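Local coordinates for possible prolidase (Bifidobacterium longum NCC2705, PDB 2P9B), which is a probable amidohydrolase, thought to hydrolyse carbon-nitrogen bonds other than peptide bonds, whose substrate is uncertain, at residues A[350-355]-A[443-448]; A[418-423]-A[435-440]; A[75-80]-A[292-297]. All coordinates share one frame; numbering follows the deposited sequence.

Interaction 1. Residues A[350-355]-A[443-448]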
ATOM      1  N   PHE A 350      16.286   3.425   0.323  1.00 25.11           N
ATOM      2  CA  PHE A 350      15.777   4.785   0.195  1.00 21.33           C
ATOM      3  C   PHE A 350      14.258   4.940   0.231  1.00 17.67           C
ATOM      4  O   PHE A 350      13.716   5.917  -0.283  1.00 15.77           O
ATOM      5  CB  PHE A 350      16.348   5.428  -1.070  1.00 24.28           C
ATOM      6  CG  PHE A 350      17.842   5.603  -1.033  1.00 27.44           C
ATOM      7  CD1 PHE A 350      18.424   6.543  -0.188  1.00 28.64           C
ATOM      8  CD2 PHE A 350      18.669   4.796  -1.808  1.00 29.27           C
ATOM      9  CE1 PHE A 350      19.811   6.678  -0.111  1.00 30.46           C
ATOM     10  CE2 PHE A 350      20.059   4.923  -1.740  1.00 30.75           C
ATOM     11  CZ  PHE A 350      20.629   5.865  -0.888  1.00 30.93           C
ATOM     12  N   VAL A 351      13.573   3.975   0.837  1.00 15.83           N
ATOM     13  CA  VAL A 351      12.117   4.049   0.971  1.00 15.06           C
ATOM     14  C   VAL A 351      11.782   3.817   2.441  1.00 13.28           C
ATOM     15  O   VAL A 351      11.582   2.687   2.880  1.00 13.49           O
ATOM     16  CB  VAL A 351      11.388   2.988   0.126  1.00 15.22           C
ATOM     17  CG1 VAL A 351       9.879   3.230   0.191  1.00 14.68           C
ATOM     18  CG2 VAL A 351      11.875   3.031  -1.319  1.00 15.76           C
ATOM     19  N   PRO A 352      11.719   4.899   3.223  1.00 13.06           N
ATOM     20  CA  PRO A 352      11.412   4.795   4.650  1.00 12.77           C
ATOM     21  C   PRO A 352      10.060   4.154   4.922  1.00 12.46           C
ATOM     22  O   PRO A 352       9.113   4.332   4.153  1.00 13.79           O
ATOM     23  CB  PRO A 352      11.463   6.245   5.115  1.00 14.24           C
ATOM     24  CG  PRO A 352      12.485   6.857   4.196  1.00 13.73           C
ATOM     25  CD  PRO A 352      12.075   6.284   2.864  1.00 13.21           C
ATOM     26  N   GLN A 353       9.980   3.416   6.022  1.00 11.83           N
ATOM     27  CA  GLN A 353       8.740   2.753   6.418  1.00 11.38           C
ATOM     28  C   GLN A 353       7.669   3.796   6.725  1.00 12.72           C
ATOM     29  O   GLN A 353       6.477   3.526   6.607  1.00 13.32           O
ATOM     30  CB  GLN A 353       8.966   1.904   7.677  1.00 11.25           C
ATOM     31  CG  GLN A 353       9.922   0.725   7.498  1.00 11.09           C
ATOM     32  CD  GLN A 353       9.290  -0.440   6.757  1.00 11.17           C
ATOM     33  OE1 GLN A 353       8.130  -0.374   6.340  1.00 13.95           O
ATOM     34  NE2 GLN A 353      10.055  -1.520   6.593  1.00 11.31           N
ATOM     35  N   TYR A 354       8.105   4.990   7.110  1.00 11.65           N
ATOM     36  CA  TYR A 354       7.181   6.059   7.470  1.00 11.42           C
ATOM     37  C   TYR A 354       6.890   7.074   6.367  1.00 11.18           C
ATOM     38  O   TYR A 354       6.197   8.063   6.610  1.00 12.98           O
ATOM     39  CB  TYR A 354       7.726   6.800   8.693  1.00 12.30           C
ATOM     40  CG  TYR A 354       9.143   7.313   8.498  1.00 12.83           C
ATOM     41  CD1 TYR A 354       9.408   8.407   7.667  1.00 13.09           C
ATOM     42  CD2 TYR A 354      10.220   6.683   9.117  1.00 13.72           C
ATOM     43  CE1 TYR A 354      10.713   8.858   7.460  1.00 14.96           C
ATOM     44  CE2 TYR A 354      11.528   7.125   8.916  1.00 13.47           C
ATOM     45  CZ  TYR A 354      11.767   8.210   8.086  1.00 15.43           C
ATOM     46  OH  TYR A 354      13.062   8.637   7.869  1.00 16.73           O
ATOM     47  N   ALA A 355       7.395   6.832   5.161  1.00 10.68           N
ATOM     48  CA  ALA A 355       7.219   7.788   4.075  1.00 10.36           C
ATOM     49  C   ALA A 355       6.104   7.513   3.072  1.00  9.91           C
ATOM     50  O   ALA A 355       6.189   7.932   1.925  1.00 12.12           O
ATOM     51  CB  ALA A 355       8.553   7.962   3.333  1.00  9.82           C
ATOM     52  N   ALA A 443      16.667  14.113   4.634  1.00 25.59           N
ATOM     53  CA  ALA A 443      17.271  15.295   4.021  1.00 25.79           C
ATOM     54  C   ALA A 443      17.625  15.027   2.558  1.00 25.66           C
ATOM     55  O   ALA A 443      17.373  15.855   1.683  1.00 25.62           O
ATOM     56  CB  ALA A 443      18.521  15.706   4.793  1.00 26.50           C
ATOM     57  N   LEU A 444      18.214  13.863   2.307  1.00 25.63           N
ATOM     58  CA  LEU A 444      18.604  13.467   0.959  1.00 25.13           C
ATOM     59  C   LEU A 444      17.393  13.354   0.044  1.00 24.18           C
ATOM     60  O   LEU A 444      17.425  13.799  -1.103  1.00 24.25           O
ATOM     61  CB  LEU A 444      19.331  12.121   0.989  1.00 26.41           C
ATOM     62  CG  LEU A 444      20.757  12.075   1.531  1.00 27.44           C
ATOM     63  CD1 LEU A 444      21.219  10.628   1.622  1.00 27.36           C
ATOM     64  CD2 LEU A 444      21.671  12.877   0.619  1.00 27.93           C
ATOM     65  N   LEU A 445      16.322  12.750   0.549  1.00 22.71           N
ATOM     66  CA  LEU A 445      15.117  12.589  -0.249  1.00 22.08           C
ATOM     67  C   LEU A 445      14.433  13.924  -0.502  1.00 21.56           C
ATOM     68  O   LEU A 445      13.959  14.182  -1.608  1.00 21.21           O
ATOM     69  CB  LEU A 445      14.153  11.612   0.434  1.00 20.20           C
ATOM     70  CG  LEU A 445      14.673  10.170   0.454  1.00 20.46           C
ATOM     71  CD1 LEU A 445      13.705   9.278   1.221  1.00 19.97           C
ATOM     72  CD2 LEU A 445      14.843   9.670  -0.973  1.00 21.48           C
ATOM     73  N   ASP A 446      14.387  14.775   0.520  1.00 23.57           N
ATOM     74  CA  ASP A 446      13.767  16.087   0.375  1.00 26.03           C
ATOM     75  C   ASP A 446      14.444  16.866  -0.748  1.00 27.41           C
ATOM     76  O   ASP A 446      13.775  17.452  -1.599  1.00 27.35           O
ATOM     77  CB  ASP A 446      13.858  16.887   1.682  1.00 28.20           C
ATOM     78  CG  ASP A 446      12.695  16.605   2.625  1.00 31.18           C
ATOM     79  OD1 ASP A 446      11.544  16.554   2.146  1.00 30.77           O
ATOM     80  OD2 ASP A 446      12.931  16.447   3.844  1.00 34.86           O
ATOM     81  N   GLU A 447      15.772  16.869  -0.744  1.00 29.32           N
ATOM     82  CA  GLU A 447      16.529  17.570  -1.771  1.00 31.29           C
ATOM     83  C   GLU A 447      16.308  16.910  -3.127  1.00 30.87           C
ATOM     84  O   GLU A 447      16.071  17.590  -4.125  1.00 31.06           O
ATOM     85  CB  GLU A 447      18.025  17.564  -1.441  1.00 34.41           C
ATOM     86  CG  GLU A 447      18.890  18.169  -2.541  1.00 39.35           C
ATOM     87  CD  GLU A 447      20.377  18.063  -2.254  1.00 42.84           C
ATOM     88  OE1 GLU A 447      20.877  16.926  -2.103  1.00 45.08           O
ATOM     89  OE2 GLU A 447      21.045  19.117  -2.183  1.00 45.19           O
ATOM     90  N   ALA A 448      16.384  15.583  -3.156  1.00 28.98           N
ATOM     91  CA  ALA A 448      16.198  14.832  -4.391  1.00 28.47           C
ATOM     92  C   ALA A 448      14.852  15.101  -5.062  1.00 28.37           C
ATOM     93  O   ALA A 448      14.788  15.303  -6.276  1.00 27.77           O
ATOM     94  CB  ALA A 448      16.347  13.342  -4.116  1.00 30.32           C
TER
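Leu445 pushes its branched end from helix 439-449 against the loop 350-355, where it overlaps the ring of Pro352 and the backbone of Phe350. Its CD1 does most of the touching, lying 3.8 Å from Pro352 CD and 3.7 Å from Phe350 O, while CD2 lies 4.0 Å from the same carbonyl oxygen. With CG anti to its own carbonyl carbon (chi1 -68°), the fork is thrown off the helix toward the loop, and a leucine suits the place because one methyl can fit between the proline ring and the carbonyl oxygen while the other lies against that oxygen. The contact is one of van der Waals packing. Phe350 flanks it more loosely, at the margin of residues 443-448; it also packs on Leu304, Val308 and Thr309, and Leu444 meets Val308 too. The chain's last helix is thus laid over a loop within the amidohydrolase family region, the one running from helix 313-335 to helix 356-367. Pro352 also starts a type I beta turn, closed by Ala355 N bonding to Pro352 O at 3.2 Å, and its rigid ring gives Leu445 a fixed apolar surface. Within the turn Pro352 CB sits 3.5 Å above one face of the Tyr354 ring, toward the rim. Further round the helix, Asp446 forms salt bridges with Arg415 and Arg358.

Interaction 2. Residues A[418-423]-A[435-440]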
ATOM      1  N   GLU A 418       2.785  14.199   6.571  1.00 13.85           N
ATOM      2  CA  GLU A 418       4.039  13.769   7.179  1.00 13.81           C
ATOM      3  C   GLU A 418       4.043  13.634   8.700  1.00 14.12           C
ATOM      4  O   GLU A 418       4.599  12.674   9.232  1.00 15.16           O
ATOM      5  CB  GLU A 418       5.173  14.696   6.732  1.00 14.97           C
ATOM      6  CG  GLU A 418       6.559  14.214   7.149  1.00 17.08           C
ATOM      7  CD  GLU A 418       7.670  15.057   6.555  1.00 20.36           C
ATOM      8  OE1 GLU A 418       7.432  16.251   6.287  1.00 20.18           O
ATOM      9  OE2 GLU A 418       8.784  14.530   6.371  1.00 20.75           O
ATOM     10  N   HIS A 419       3.427  14.580   9.400  1.00 13.76           N
ATOM     11  CA  HIS A 419       3.405  14.523  10.859  1.00 16.00           C
ATOM     12  C   HIS A 419       1.986  14.460  11.409  1.00 15.33           C
ATOM     13  O   HIS A 419       1.374  15.488  11.705  1.00 17.48           O
ATOM     14  CB  HIS A 419       4.134  15.736  11.448  1.00 17.34           C
ATOM     15  CG  HIS A 419       5.543  15.888  10.965  1.00 20.33           C
ATOM     16  ND1 HIS A 419       5.862  16.532   9.788  1.00 22.05           N
ATOM     17  CD2 HIS A 419       6.716  15.458  11.488  1.00 21.39           C
ATOM     18  CE1 HIS A 419       7.170  16.492   9.608  1.00 22.98           C
ATOM     19  NE2 HIS A 419       7.712  15.845  10.626  1.00 23.01           N
ATOM     20  N   PRO A 420       1.443  13.242  11.561  1.00 15.11           N
ATOM     21  CA  PRO A 420       0.082  13.089  12.083  1.00 12.96           C
ATOM     22  C   PRO A 420      -0.079  13.624  13.505  1.00 13.51           C
ATOM     23  O   PRO A 420       0.873  13.637  14.291  1.00 14.33           O
ATOM     24  CB  PRO A 420      -0.146  11.576  12.025  1.00 15.55           C
ATOM     25  CG  PRO A 420       0.770  11.121  10.927  1.00 15.02           C
ATOM     26  CD  PRO A 420       2.013  11.936  11.194  1.00 13.84           C
ATOM     27  N   ALA A 421      -1.290  14.065  13.827  1.00 12.86           N
ATOM     28  CA  ALA A 421      -1.594  14.559  15.162  1.00 12.71           C
ATOM     29  C   ALA A 421      -1.964  13.353  16.021  1.00 13.57           C
ATOM     30  O   ALA A 421      -1.612  13.270  17.200  1.00 14.42           O
ATOM     31  CB  ALA A 421      -2.760  15.539  15.105  1.00 14.36           C
ATOM     32  N   LEU A 422      -2.679  12.411  15.412  1.00 12.70           N
ATOM     33  CA  LEU A 422      -3.101  11.199  16.106  1.00 12.18           C
ATOM     34  C   LEU A 422      -3.560  10.163  15.094  1.00 12.64           C
ATOM     35  O   LEU A 422      -4.159  10.506  14.077  1.00 13.74           O
ATOM     36  CB  LEU A 422      -4.257  11.510  17.067  1.00 12.53           C
ATOM     37  CG  LEU A 422      -4.921  10.351  17.822  1.00 13.15           C
ATOM     38  CD1 LEU A 422      -3.929   9.715  18.786  1.00 13.53           C
ATOM     39  CD2 LEU A 422      -6.133  10.868  18.594  1.00 13.38           C
ATOM     40  N   VAL A 423      -3.268   8.900  15.378  1.00 11.58           N
ATOM     41  CA  VAL A 423      -3.676   7.805  14.505  1.00 10.52           C
ATOM     42  C   VAL A 423      -4.549   6.865  15.329  1.00 11.54           C
ATOM     43  O   VAL A 423      -4.226   6.557  16.470  1.00 13.29           O
ATOM     44  CB  VAL A 423      -2.469   7.008  13.989  1.00 11.09           C
ATOM     45  CG1 VAL A 423      -2.933   5.950  12.983  1.00 10.96           C
ATOM     46  CG2 VAL A 423      -1.473   7.948  13.349  1.00 10.34           C
ATOM     47  N   PRO A 435       6.493   8.336  14.209  1.00 23.10           N
ATOM     48  CA  PRO A 435       7.642   7.490  13.893  1.00 23.05           C
ATOM     49  C   PRO A 435       8.999   8.142  14.135  1.00 22.81           C
ATOM     50  O   PRO A 435       9.139   9.364  14.088  1.00 21.32           O
ATOM     51  CB  PRO A 435       7.420   7.164  12.421  1.00 22.10           C
ATOM     52  CG  PRO A 435       6.843   8.439  11.907  1.00 22.87           C
ATOM     53  CD  PRO A 435       5.827   8.800  12.979  1.00 22.14           C
ATOM     54  N   LYS A 436       9.997   7.313  14.404  1.00 25.26           N
ATOM     55  CA  LYS A 436      11.346   7.813  14.602  1.00 27.26           C
ATOM     56  C   LYS A 436      11.858   8.029  13.181  1.00 27.05           C
ATOM     57  O   LYS A 436      11.863   7.101  12.374  1.00 27.67           O
ATOM     58  CB  LYS A 436      12.199   6.766  15.322  1.00 29.57           C
ATOM     59  CG  LYS A 436      13.621   7.212  15.606  1.00 33.70           C
ATOM     60  CD  LYS A 436      14.391   6.146  16.369  1.00 37.23           C
ATOM     61  CE  LYS A 436      13.764   5.863  17.730  1.00 39.41           C
ATOM     62  NZ  LYS A 436      13.708   7.080  18.592  1.00 40.06           N
ATOM     63  N   ARG A 437      12.271   9.249  12.867  1.00 27.34           N
ATOM     64  CA  ARG A 437      12.749   9.549  11.525  1.00 27.68           C
ATOM     65  C   ARG A 437      14.268   9.581  11.434  1.00 29.08           C
ATOM     66  O   ARG A 437      14.960   9.713  12.443  1.00 29.39           O
ATOM     67  CB  ARG A 437      12.165  10.885  11.067  1.00 27.03           C
ATOM     68  CG  ARG A 437      10.650  10.903  11.096  1.00 26.14           C
ATOM     69  CD  ARG A 437      10.104  12.317  11.089  1.00 26.17           C
ATOM     70  NE  ARG A 437       8.684  12.337  11.422  1.00 25.02           N
ATOM     71  CZ  ARG A 437       7.711  11.937  10.608  1.00 24.21           C
ATOM     72  NH1 ARG A 437       7.993  11.483   9.392  1.00 22.26           N
ATOM     73  NH2 ARG A 437       6.454  11.982  11.019  1.00 22.34           N
ATOM     74  N   PHE A 438      14.782   9.433  10.217  1.00 29.31           N
ATOM     75  CA  PHE A 438      16.219   9.460   9.979  1.00 31.06           C
ATOM     76  C   PHE A 438      16.527  10.730   9.202  1.00 30.26           C
ATOM     77  O   PHE A 438      16.364  10.784   7.986  1.00 29.45           O
ATOM     78  CB  PHE A 438      16.645   8.224   9.189  1.00 33.36           C
ATOM     79  CG  PHE A 438      16.437   6.936   9.935  1.00 37.00           C
ATOM     80  CD1 PHE A 438      17.183   6.649  11.076  1.00 38.89           C
ATOM     81  CD2 PHE A 438      15.474   6.021   9.518  1.00 38.28           C
ATOM     82  CE1 PHE A 438      16.973   5.471  11.793  1.00 40.49           C
ATOM     83  CE2 PHE A 438      15.254   4.839  10.228  1.00 39.82           C
ATOM     84  CZ  PHE A 438      16.006   4.565  11.367  1.00 40.58           C
ATOM     85  N   ALA A 439      16.961  11.756   9.928  1.00 30.36           N
ATOM     86  CA  ALA A 439      17.275  13.055   9.345  1.00 30.49           C
ATOM     87  C   ALA A 439      18.140  13.004   8.088  1.00 29.71           C
ATOM     88  O   ALA A 439      17.858  13.701   7.113  1.00 28.73           O
ATOM     89  CB  ALA A 439      17.939  13.939  10.396  1.00 30.85           C
ATOM     90  N   ASP A 440      19.189  12.188   8.107  1.00 30.41           N
ATOM     91  CA  ASP A 440      20.090  12.083   6.962  1.00 30.70           C
ATOM     92  C   ASP A 440      19.377  11.610   5.698  1.00 29.28           C
ATOM     93  O   ASP A 440      19.507  12.220   4.639  1.00 28.44           O
ATOM     94  CB  ASP A 440      21.261  11.144   7.290  1.00 33.80           C
ATOM     95  CG  ASP A 440      20.823   9.706   7.505  1.00 37.13           C
ATOM     96  OD1 ASP A 440      19.892   9.473   8.304  1.00 38.10           O
ATOM     97  OD2 ASP A 440      21.418   8.803   6.878  1.00 39.77           O
TER
HETATM   98  O   HOH W   1       5.795  10.051   8.357  1.00 17.72           O
HETATM   99  O   HOH W   2      10.093  12.298   7.595  1.00 24.83           O
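Glu418 offers Arg437 its backbone oxygen rather than its carboxylate: Arg437 NH2 donates to Glu418 O over 2.7 Å, although the N-H...O angle of 130° makes the bond clearly bent. Water 1, which accepts from Arg437 NH1, can give the same oxygen a second, indirect link, although other acceptors compete for its protons. The extended Glu418 side chain crosses the arginine with its carboxylate plane 84° from the guanidinium. Its OE2 stays 4.4 Å from Arg437 NH1, beyond a salt bridge, and water 2 fills in, donating to OE2 at 2.9 Å and accepting from NH1; OE1 has a salt bridge of its own with Arg415. Next comes His419, whose CD2 and NE2 come over one face of the guanidinium near its rim, the planes 52° apart, with CD2 3.5 Å from NH2 and NE2 3.7 Å from NE. Pro435 CG lies over the opposite face, 3.6 Å above the plane and also toward the rim. Arginine suits this place because its chain, extended from CG to NE, carries several N-H groups across to the other segment. Pro420 CD lies loosely at the guanidinium edge, near its plane. Beyond it Ala421 and Leu422 form a classic beta bulge opposite Val405, where strand 422-425 pairs with strand 403-406. Pro435 and Val423 both pack on helix 113-126, and just past Arg437 the chain enters the C-terminal helix 439-449.

Interaction 3. Residues A[75-80]-A[292-297]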
ATOM      1  N   ASN A  75      -1.086   1.411   2.544  1.00 10.31           N
ATOM      2  CA  ASN A  75       0.091   1.216   1.699  1.00  9.03           C
ATOM      3  C   ASN A  75      -0.013  -0.191   1.123  1.00  9.60           C
ATOM      4  O   ASN A  75       0.085  -1.174   1.849  1.00 10.55           O
ATOM      5  CB  ASN A  75       1.385   1.359   2.506  1.00  8.39           C
ATOM      6  CG  ASN A  75       2.614   1.426   1.612  1.00  8.24           C
ATOM      7  OD1 ASN A  75       2.691   0.729   0.603  1.00 10.73           O
ATOM      8  ND2 ASN A  75       3.576   2.266   1.981  1.00  9.59           N
ATOM      9  N   ALA A  76      -0.225  -0.288  -0.187  1.00  9.81           N
ATOM     10  CA  ALA A  76      -0.399  -1.590  -0.830  1.00  9.82           C
ATOM     11  C   ALA A  76       0.867  -2.358  -1.172  1.00 10.25           C
ATOM     12  O   ALA A  76       0.798  -3.438  -1.760  1.00 11.20           O
ATOM     13  CB  ALA A  76      -1.249  -1.428  -2.089  1.00 10.76           C
ATOM     14  N   HIS A  77       2.026  -1.821  -0.811  1.00 10.53           N
ATOM     15  CA  HIS A  77       3.265  -2.517  -1.129  1.00 12.18           C
ATOM     16  C   HIS A  77       4.335  -2.233  -0.080  1.00 10.71           C
ATOM     17  O   HIS A  77       5.025  -1.222  -0.146  1.00 12.99           O
ATOM     18  CB  HIS A  77       3.746  -2.096  -2.522  1.00 12.59           C
ATOM     19  CG  HIS A  77       4.863  -2.935  -3.055  1.00 15.94           C
ATOM     20  ND1 HIS A  77       5.130  -3.051  -4.402  1.00 20.01           N
ATOM     21  CD2 HIS A  77       5.784  -3.701  -2.423  1.00 14.52           C
ATOM     22  CE1 HIS A  77       6.165  -3.853  -4.576  1.00 18.04           C
ATOM     23  NE2 HIS A  77       6.580  -4.261  -3.392  1.00 18.15           N
ATOM     24  N   THR A  78       4.457  -3.139   0.885  1.00 11.75           N
ATOM     25  CA  THR A  78       5.423  -2.987   1.966  1.00 10.14           C
ATOM     26  C   THR A  78       6.220  -4.263   2.243  1.00 11.08           C
ATOM     27  O   THR A  78       5.915  -5.330   1.712  1.00 12.96           O
ATOM     28  CB  THR A  78       4.712  -2.588   3.285  1.00  9.88           C
ATOM     29  OG1 THR A  78       3.816  -3.638   3.688  1.00 11.69           O
ATOM     30  CG2 THR A  78       3.901  -1.302   3.087  1.00 11.39           C
ATOM     31  N   HIS A  79       7.254  -4.115   3.066  1.00 12.37           N
ATOM     32  CA  HIS A  79       8.107  -5.210   3.530  1.00 12.02           C
ATOM     33  C   HIS A  79       8.358  -4.837   4.983  1.00 13.30           C
ATOM     34  O   HIS A  79       8.576  -3.666   5.281  1.00 15.78           O
ATOM     35  CB  HIS A  79       9.445  -5.247   2.782  1.00 14.35           C
ATOM     36  CG  HIS A  79       9.319  -5.570   1.327  1.00 16.31           C
ATOM     37  ND1 HIS A  79       9.054  -6.843   0.867  1.00 17.78           N
ATOM     38  CD2 HIS A  79       9.395  -4.781   0.231  1.00 17.56           C
ATOM     39  CE1 HIS A  79       8.972  -6.822  -0.451  1.00 18.39           C
ATOM     40  NE2 HIS A  79       9.174  -5.584  -0.862  1.00 18.74           N
ATOM     41  N   LEU A  80       8.334  -5.808   5.889  1.00 12.96           N
ATOM     42  CA  LEU A  80       8.554  -5.492   7.292  1.00 13.86           C
ATOM     43  C   LEU A  80       9.955  -5.858   7.778  1.00 16.33           C
ATOM     44  O   LEU A  80      10.188  -6.038   8.973  1.00 15.20           O
ATOM     45  CB  LEU A  80       7.473  -6.158   8.153  1.00 13.95           C
ATOM     46  CG  LEU A  80       6.036  -5.701   7.827  1.00 12.19           C
ATOM     47  CD1 LEU A  80       5.057  -6.388   8.769  1.00 13.33           C
ATOM     48  CD2 LEU A  80       5.913  -4.185   7.948  1.00 13.68           C
ATOM     49  N   ILE A 292      -0.068  -0.365  -9.212  1.00 11.14           N
ATOM     50  CA  ILE A 292       0.530   0.232  -8.010  1.00 10.53           C
ATOM     51  C   ILE A 292       1.911   0.704  -8.484  1.00 10.90           C
ATOM     52  O   ILE A 292       2.894  -0.019  -8.362  1.00 12.35           O
ATOM     53  CB  ILE A 292       0.722  -0.806  -6.866  1.00 11.57           C
ATOM     54  CG1 ILE A 292      -0.574  -1.594  -6.630  1.00 12.27           C
ATOM     55  CG2 ILE A 292       1.091  -0.081  -5.558  1.00 11.93           C
ATOM     56  CD1 ILE A 292      -1.719  -0.759  -6.124  1.00 14.04           C
ATOM     57  N   PRO A 293       1.997   1.927  -9.034  1.00 11.78           N
ATOM     58  CA  PRO A 293       3.260   2.480  -9.541  1.00 12.23           C
ATOM     59  C   PRO A 293       4.488   2.402  -8.642  1.00 12.26           C
ATOM     60  O   PRO A 293       5.598   2.201  -9.133  1.00 14.02           O
ATOM     61  CB  PRO A 293       2.898   3.927  -9.880  1.00 13.88           C
ATOM     62  CG  PRO A 293       1.442   3.846 -10.216  1.00 14.41           C
ATOM     63  CD  PRO A 293       0.921   2.931  -9.128  1.00 11.34           C
ATOM     64  N   THR A 294       4.296   2.569  -7.338  1.00 13.08           N
ATOM     65  CA  THR A 294       5.407   2.546  -6.387  1.00 13.49           C
ATOM     66  C   THR A 294       6.544   3.458  -6.859  1.00 13.04           C
ATOM     67  O   THR A 294       7.711   3.065  -6.881  1.00 13.30           O
ATOM     68  CB  THR A 294       5.959   1.113  -6.176  1.00 16.55           C
ATOM     69  OG1 THR A 294       6.685   0.696  -7.336  1.00 22.12           O
ATOM     70  CG2 THR A 294       4.821   0.135  -5.942  1.00 15.18           C
ATOM     71  N   LEU A 295       6.190   4.688  -7.221  1.00 12.46           N
ATOM     72  CA  LEU A 295       7.177   5.648  -7.697  1.00 12.81           C
ATOM     73  C   LEU A 295       8.268   5.897  -6.662  1.00 12.80           C
ATOM     74  O   LEU A 295       9.418   6.148  -7.013  1.00 12.33           O
ATOM     75  CB  LEU A 295       6.502   6.969  -8.069  1.00 13.73           C
ATOM     76  CG  LEU A 295       5.463   6.857  -9.193  1.00 14.97           C
ATOM     77  CD1 LEU A 295       4.904   8.232  -9.512  1.00 17.07           C
ATOM     78  CD2 LEU A 295       6.106   6.246 -10.429  1.00 15.22           C
ATOM     79  N   SER A 296       7.903   5.826  -5.388  1.00 12.70           N
ATOM     80  CA  SER A 296       8.861   6.026  -4.304  1.00 12.55           C
ATOM     81  C   SER A 296      10.045   5.064  -4.368  1.00 11.95           C
ATOM     82  O   SER A 296      11.133   5.374  -3.877  1.00 13.86           O
ATOM     83  CB  SER A 296       8.173   5.850  -2.948  1.00 10.75           C
ATOM     84  OG  SER A 296       7.276   6.900  -2.676  1.00 14.46           O
ATOM     85  N   ALA A 297       9.837   3.891  -4.959  1.00 12.65           N
ATOM     86  CA  ALA A 297      10.904   2.903  -5.032  1.00 14.08           C
ATOM     87  C   ALA A 297      11.859   3.090  -6.204  1.00 14.80           C
ATOM     88  O   ALA A 297      13.034   2.749  -6.108  1.00 17.92           O
ATOM     89  CB  ALA A 297      10.311   1.495  -5.066  1.00 15.24           C
TER
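Thr294, whose methyl meets the ring of His77, turns its hydroxyl back on its own chain: OG1 donates to Pro293 O over 2.6 Å, approaching from above the carbonyl plane rather than along a lone pair. With chi1 at 72° OG1 falls between the backbone N and the carbonyl carbon, which sends CG2 outward to lie 3.6 Å from His77 ND1, the two side chains crossing at a slant. Thr294 thus turns its methyl, not its hydroxyl, to this nitrogen, which is buried and has no partner in the model. Alongside, Ala76 CB meets Ile292 CD1 at 4.1 Å; the short alanine side chain is met by the end of the long branch of the isoleucine. Ile292 ends strand 290-292, and Leu295 N and Ser296 OG beyond it are both held by Glu359. On the other segment the chain turns a corner at Ala76 and His77. Asn75 secures it as an Asx turn, with His77 N bonding to Asn75 OD1 at 3.0 Å and an N-H...O angle of 163°, while its ND2 bonds to Thr344 and Thr356. His79 NE2 lies at the edge of the His77 ring, in its plane. The sequence His77-Thr78-His79 matches the HxH motif at the C-terminal end of the first barrel strand of amidohydrolases, and donor atoms of these histidines and of Asp345 appear to face one vacant point, consistent with a metal site that is empty in this model.

In the fold
Interaction 1 touches both of the others, its centre about 12 Å from that of interaction 2 and about 13 Å from that of interaction 3, whose centres are about 18 Å apart. Toward interaction 2, with which it shares helix 439-449, Tyr354 OH bonds probably to Phe438 N at 3.0 Å and the tyrosine packs on Pro435. Toward interaction 3, Gln353 NE2 probably bonds to His79 O at 2.9 Å, and Val351 CG2 rests on Ser296 O. Loop 350-355 therefore connects the C-terminal helix to the segment carrying two histidines of the possible metal site. Interactions 2 and 3 do not touch: their nearest atoms are about 12 Å apart, although both reach the same sheet.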